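Local atomic coordinates of Epf (Streptococcus pyogenes, PDB entry 4ES8), a protein that serves as a cell-surface adhesin, attaching to cells through an N-terminal domain that contains a carbohydrate-binding module. Residues 153-158 / 177-182; 129-134 / 160-165. One frame throughout, in Å; residues are numbered along the deposited sequence. Where two conformers were deposited one is given.

Contact 1: residues 153-158 / 177-182. With NA (sodium ion), chain F.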
loop_
_atom_site.group_PDB
_atom_site.type_symbol
_atom_site.label_atom_id
_atom_site.label_comp_id
_atom_site.label_asym_id
_atom_site.label_seq_id
_atom_site.Cartn_x
_atom_site.Cartn_y
_atom_site.Cartn_z
ATOM N N TYR A 153 -1.003 -7.298 8.547
ATOM C CA TYR A 153 -0.479 -6.692 7.310
ATOM C C TYR A 153 -0.524 -5.176 7.278
ATOM O O TYR A 153 0.302 -4.565 6.595
ATOM C CB TYR A 153 -1.247 -7.240 6.093
ATOM C CG TYR A 153 -1.407 -8.745 6.135
ATOM C CD1 TYR A 153 -0.314 -9.591 5.948
ATOM C CD2 TYR A 153 -2.639 -9.324 6.411
ATOM C CE1 TYR A 153 -0.453 -10.976 6.006
ATOM C CE2 TYR A 153 -2.790 -10.710 6.482
ATOM C CZ TYR A 153 -1.691 -11.533 6.284
ATOM O OH TYR A 153 -1.833 -12.899 6.337
ATOM N N ALA A 154 -1.488 -4.563 7.973
ATOM C CA ALA A 154 -1.639 -3.134 7.924
ATOM C C ALA A 154 -1.990 -2.566 9.265
ATOM O O ALA A 154 -2.688 -3.209 10.069
ATOM C CB ALA A 154 -2.763 -2.802 6.935
ATOM N N SER A 155 -1.500 -1.350 9.495
ATOM C CA SER A 155 -1.896 -0.551 10.636
ATOM C C SER A 155 -2.562 0.740 10.158
ATOM O O SER A 155 -2.461 1.129 8.968
ATOM C CB SER A 155 -0.703 -0.224 11.525
ATOM O OG SER A 155 0.159 0.676 10.856
ATOM N N ASN A 156 -3.273 1.408 11.087
ATOM C CA ASN A 156 -3.858 2.728 10.832
ATOM C C ASN A 156 -4.811 2.721 9.628
ATOM O O ASN A 156 -4.855 3.706 8.872
ATOM C CB ASN A 156 -2.732 3.759 10.609
ATOM C CG ASN A 156 -1.695 3.755 11.719
ATOM O OD1 ASN A 156 -1.974 4.114 12.857
ATOM N ND2 ASN A 156 -0.479 3.324 11.424
ATOM N N VAL A 157 -5.581 1.630 9.441
ATOM C CA VAL A 157 -6.520 1.579 8.299
ATOM C C VAL A 157 -7.628 2.582 8.522
ATOM O O VAL A 157 -8.199 2.648 9.626
ATOM C CB VAL A 157 -7.090 0.167 8.082
ATOM C CG1 VAL A 157 -8.059 0.148 6.889
ATOM C CG2 VAL A 157 -5.965 -0.853 7.895
ATOM N N LYS A 158 -7.933 3.379 7.487
ATOM C CA LYS A 158 -8.971 4.395 7.614
ATOM C C LYS A 158 -9.706 4.566 6.302
ATOM O O LYS A 158 -9.076 4.843 5.276
ATOM C CB LYS A 158 -8.370 5.751 8.066
ATOM C CG LYS A 158 -9.360 6.926 8.125
ATOM C CD LYS A 158 -8.677 8.229 8.570
ATOM C CE LYS A 158 -9.614 9.431 8.585
ATOM N NZ LYS A 158 -8.896 10.655 9.050
ATOM N N SER A 177 -6.816 4.614 3.463
ATOM C CA SER A 177 -5.384 4.801 3.663
ATOM C C SER A 177 -4.914 3.814 4.728
ATOM O O SER A 177 -5.711 3.399 5.573
ATOM C CB SER A 177 -5.061 6.239 4.057
ATOM O OG SER A 177 -5.722 6.641 5.244
ATOM N N PHE A 178 -3.642 3.405 4.654
ATOM C CA PHE A 178 -3.097 2.470 5.625
ATOM C C PHE A 178 -1.593 2.523 5.568
ATOM O O PHE A 178 -1.017 3.014 4.593
ATOM C CB PHE A 178 -3.585 1.024 5.397
ATOM C CG PHE A 178 -3.079 0.395 4.124
ATOM C CD1 PHE A 178 -3.661 0.702 2.894
ATOM C CD2 PHE A 178 -2.005 -0.490 4.145
ATOM C CE1 PHE A 178 -3.173 0.133 1.711
ATOM C CE2 PHE A 178 -1.528 -1.065 2.961
ATOM C CZ PHE A 178 -2.120 -0.753 1.755
ATOM N N ARG A 179 -0.969 1.963 6.594
ATOM C CA ARG A 179 0.489 1.811 6.653
ATOM C C ARG A 179 0.827 0.328 6.624
ATOM O O ARG A 179 0.198 -0.463 7.344
ATOM C CB ARG A 179 1.039 2.455 7.950
ATOM C CG ARG A 179 2.539 2.291 8.132
ATOM C CD ARG A 179 3.060 3.175 9.270
ATOM N NE ARG A 179 3.144 4.562 8.800
ATOM C CZ ARG A 179 3.556 5.594 9.531
ATOM N NH1 ARG A 179 3.913 5.420 10.800
ATOM N NH2 ARG A 179 3.620 6.805 8.996
ATOM N N THR A 180 1.830 -0.079 5.819
ATOM C CA THR A 180 2.192 -1.501 5.804
ATOM C C THR A 180 3.041 -1.935 7.017
ATOM O O THR A 180 3.888 -1.168 7.519
ATOM C CB THR A 180 2.999 -1.803 4.567
ATOM O OG1 THR A 180 4.123 -0.892 4.520
ATOM C CG2 THR A 180 2.156 -1.716 3.298
ATOM N N LEU A 181 2.843 -3.190 7.436
ATOM C CA LEU A 181 3.635 -3.812 8.511
ATOM C C LEU A 181 4.696 -4.748 7.925
ATOM O O LEU A 181 5.601 -5.197 8.651
ATOM C CB LEU A 181 2.715 -4.583 9.493
ATOM C CG LEU A 181 1.740 -3.691 10.266
ATOM C CD1 LEU A 181 0.787 -4.505 11.110
ATOM C CD2 LEU A 181 2.465 -2.608 11.120
ATOM N N LYS A 182 4.553 -5.103 6.637
ATOM C CA LYS A 182 5.457 -6.010 5.933
ATOM C C LYS A 182 5.844 -5.455 4.574
ATOM O O LYS A 182 5.170 -4.561 4.073
ATOM C CB LYS A 182 4.755 -7.373 5.681
ATOM C CG LYS A 182 4.256 -8.120 6.919
ATOM C CD LYS A 182 3.613 -9.447 6.531
ATOM C CE LYS A 182 3.289 -10.293 7.742
ATOM N NZ LYS A 182 3.036 -11.708 7.369
HETATM NA NA NA F . -10.540 3.621 11.046
HETATM O O HOH W 1 2.336 -5.251 4.880
HETATM O O HOH W 2 -4.518 5.990 7.700
HETATM O O HOH W 3 -8.182 7.445 4.319
HETATM O O HOH W 4 -11.215 1.499 10.735
HETATM O O HOH W 5 -12.413 4.061 8.819
#
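Ser155 and Arg179 face each other as a hydrogen-bonded antiparallel pair, Ser155 N reaching Arg179 O at 2.9 Å in the carbonyl plane; Lys158 and Ser177 form a second such pair, and the register slips by one residue between them, a beta bulge at the corner of 155-156. Beyond the Ser155 pair, Leu181 N meets Tyr153 O at 3.0 Å from well above the carbonyl plane.

On one side of the sheet Ala154 CB lies 3.7 Å from Phe178 CD2, and Val157 CG2 runs beside Phe178 CB. On the other, Ser155 OG rests 3.5 Å from Arg179 CB; with CG anti to the backbone N (chi1 177°) the arginine runs away from the partner strand, and its bend at chi3 turns the guanidinium to a salt bridge with Asp113. In one of its two conformers Ser177 OG accepts from a water bound to Asn156 O and donates to one bound to Lys158 O. Val157 O, directed away from strand 172-180, binds a sodium ion at 2.9 Å, and two waters also coordinate it.

Strand 154-159 is outermost in its sheet, and strand 172-180 joins it to strand 113-123; Ile133 of strand 127-135 packs on Ala154 and Val157.

Contact 2: residues 129-134 / 160-165; sequences VDYRIG and EGEEQG
Gln164 and Tyr131 are joined by the straighter of two hydrogen bonds that tie the loop 160-165 to strand 129-134. Gln164 NE2 donates to Tyr131 O at 2.9 Å with an angle of 178° at the hydrogen, and the bond lies in both the carbonyl plane and the amide plane. The extended glutamine chain (chi2 177°) carries the amide to the strand, where Glu150 also accepts from NE2, an arrangement that fixes the rotation of the amide. The second bond, from Gly165 N to Asp130 OD1 at 2.8 Å, is weak.

The salt bridge between the contact's own residues lies within the strand and does not cross to the loop. Arg132 NE meets Asp130 OD2 at 2.8 Å on the syn side of the carboxylate, somewhat out of the carboxylate plane but close to the guanidinium plane, while NH1 pairs with Glu150. Asp130 thus uses one oxygen for the loop backbone and the other for the arginine. Glu162 has its own salt bridges, to Lys174 and Arg169.

Packing completes the contact. Gln164 CB sits over the centre of one guanidinium face, 3.7 Å above the plane, and Arg132 CD approaches Gln164 NE2 to 3.5 Å; the bend at chi2 (-81°) brings the guanidinium edge alongside the Asp130 carboxylate. Tyr131 CE2 lies 3.8 Å from Glu162 OE1, the ring and carboxylate planes nearly parallel although the oxygen approaches the ring obliquely; Arg169 makes a cation-pi contact with this ring, and Gln120 bonds its hydroxyl.

The whole is a loop laid across a strand of the facing sheet and pinned by side-chain-to-backbone bonds, consistent with the beta-sandwich architecture of carbohydrate-binding modules.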
loop_
_atom_site.group_PDB
_atom_site.type_symbol
_atom_site.label_atom_id
_atom_site.label_comp_id
_atom_site.label_asym_id
_atom_site.label_seq_id
_atom_site.Cartn_x
_atom_site.Cartn_y
_atom_site.Cartn_z
ATOM N N VAL A 129 -21.600 -4.392 2.927
ATOM C CA VAL A 129 -20.253 -4.396 2.381
ATOM C C VAL A 129 -19.223 -4.024 3.431
ATOM O O VAL A 129 -19.471 -3.170 4.297
ATOM C CB VAL A 129 -20.263 -3.341 1.205
ATOM C CG1 VAL A 129 -18.869 -3.064 0.635
ATOM C CG2 VAL A 129 -21.220 -3.766 0.084
ATOM N N ASP A 130 -18.033 -4.617 3.292
ATOM C CA ASP A 130 -16.878 -4.285 4.134
ATOM C C ASP A 130 -15.657 -4.145 3.230
ATOM O O ASP A 130 -15.615 -4.753 2.148
ATOM C CB ASP A 130 -16.634 -5.354 5.225
ATOM C CG ASP A 130 -15.650 -4.944 6.331
ATOM O OD1 ASP A 130 -15.295 -3.735 6.411
ATOM O OD2 ASP A 130 -15.212 -5.832 7.091
ATOM N N TYR A 131 -14.691 -3.342 3.663
ATOM C CA TYR A 131 -13.414 -3.130 2.952
ATOM C C TYR A 131 -12.291 -3.407 3.931
ATOM O O TYR A 131 -12.268 -2.819 5.014
ATOM C CB TYR A 131 -13.258 -1.698 2.419
ATOM C CG TYR A 131 -14.440 -1.107 1.677
ATOM C CD1 TYR A 131 -15.048 -1.794 0.622
ATOM C CD2 TYR A 131 -14.878 0.186 1.948
ATOM C CE1 TYR A 131 -16.085 -1.214 -0.113
ATOM C CE2 TYR A 131 -15.907 0.771 1.222
ATOM C CZ TYR A 131 -16.515 0.064 0.195
ATOM O OH TYR A 131 -17.548 0.638 -0.505
ATOM N N ARG A 132 -11.372 -4.287 3.559
ATOM C CA ARG A 132 -10.265 -4.611 4.438
ATOM C C ARG A 132 -8.973 -4.661 3.685
ATOM O O ARG A 132 -8.990 -4.745 2.463
ATOM C CB ARG A 132 -10.498 -5.993 5.089
ATOM C CG ARG A 132 -11.698 -6.082 6.043
ATOM C CD ARG A 132 -11.390 -5.556 7.434
ATOM N NE ARG A 132 -12.628 -5.487 8.211
ATOM C CZ ARG A 132 -12.683 -5.012 9.446
ATOM N NH1 ARG A 132 -11.587 -4.526 10.028
ATOM N NH2 ARG A 132 -13.841 -4.980 10.101
ATOM N N ILE A 133 -7.850 -4.663 4.417
ATOM C CA ILE A 133 -6.540 -4.929 3.824
ATOM C C ILE A 133 -6.199 -6.373 4.181
ATOM O O ILE A 133 -6.517 -6.831 5.289
ATOM C CB ILE A 133 -5.446 -3.944 4.314
ATOM C CG1 ILE A 133 -5.907 -2.476 4.142
ATOM C CG2 ILE A 133 -4.096 -4.203 3.594
ATOM C CD1 ILE A 133 -6.266 -2.056 2.726
ATOM N N GLY A 134 -5.558 -7.087 3.266
ATOM C CA GLY A 134 -5.163 -8.446 3.584
ATOM C C GLY A 134 -3.894 -8.859 2.868
ATOM O O GLY A 134 -3.285 -8.070 2.138
ATOM N N GLU A 160 -12.122 7.098 4.419
ATOM C CA GLU A 160 -12.625 8.461 4.608
ATOM C C GLU A 160 -14.136 8.435 4.745
ATOM O O GLU A 160 -14.836 7.860 3.896
ATOM C CB GLU A 160 -12.223 9.407 3.447
ATOM C CG GLU A 160 -10.722 9.626 3.361
ATOM C CD GLU A 160 -10.124 10.311 4.578
ATOM O OE1 GLU A 160 -10.610 11.408 4.940
ATOM O OE2 GLU A 160 -9.200 9.732 5.192
ATOM N N GLY A 161 -14.628 9.050 5.831
ATOM C CA GLY A 161 -16.066 9.218 6.050
ATOM C C GLY A 161 -16.885 8.003 6.439
ATOM O O GLY A 161 -18.107 8.108 6.562
ATOM N N GLU A 162 -16.247 6.829 6.571
ATOM C CA GLU A 162 -16.966 5.576 6.878
ATOM C C GLU A 162 -16.224 4.693 7.839
ATOM O O GLU A 162 -15.034 4.896 8.115
ATOM C CB GLU A 162 -17.172 4.703 5.612
ATOM C CG GLU A 162 -17.288 5.443 4.325
ATOM C CD GLU A 162 -18.023 4.725 3.225
ATOM O OE1 GLU A 162 -17.862 3.496 3.050
ATOM O OE2 GLU A 162 -18.687 5.447 2.460
ATOM N N GLU A 163 -16.922 3.646 8.278
ATOM C CA GLU A 163 -16.381 2.640 9.188
ATOM C C GLU A 163 -16.188 1.318 8.508
ATOM O O GLU A 163 -16.960 0.967 7.612
ATOM C CB GLU A 163 -17.348 2.367 10.376
ATOM C CG GLU A 163 -17.768 3.576 11.183
ATOM C CD GLU A 163 -18.730 4.493 10.469
ATOM O OE1 GLU A 163 -19.793 4.004 10.024
ATOM O OE2 GLU A 163 -18.391 5.681 10.282
ATOM N N GLN A 164 -15.245 0.518 9.030
ATOM C CA GLN A 164 -15.098 -0.864 8.577
ATOM C C GLN A 164 -16.169 -1.717 9.293
ATOM O O GLN A 164 -16.863 -1.248 10.196
ATOM C CB GLN A 164 -13.682 -1.393 8.836
ATOM C CG GLN A 164 -12.678 -0.737 7.916
ATOM C CD GLN A 164 -11.293 -1.215 8.224
ATOM O OE1 GLN A 164 -10.709 -0.829 9.247
ATOM N NE2 GLN A 164 -10.755 -2.074 7.350
ATOM N N GLY A 165 -16.306 -2.953 8.852
ATOM C CA GLY A 165 -17.370 -3.839 9.291
ATOM C C GLY A 165 -18.458 -3.804 8.233
ATOM O O GLY A 165 -18.551 -2.836 7.462
#

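In the fold
The two contacts lie in the same beta-sandwich domain, their centres 12 Å apart. Along the chain their segments alternate: 129-134, 153-158, 160-165, 177-182. Strand 127-135 of contact 2 pairs with strand 186-194 in one sheet; the loop between strands 154-159 and 172-180, both in the other, leans against it. They meet directly where Ile133 CD1 approaches Phe178 CD1 to 3.8 Å and where Val157 CG1 touches Gln164 NE2 at 3.5 Å. The sodium ion on Val157 O is about 5 Å from the side chain of Gln164. Contact 1 closes the edge of one sheet, and contact 2 ties the loop from that edge to the other, in what is probably the carbohydrate-binding module.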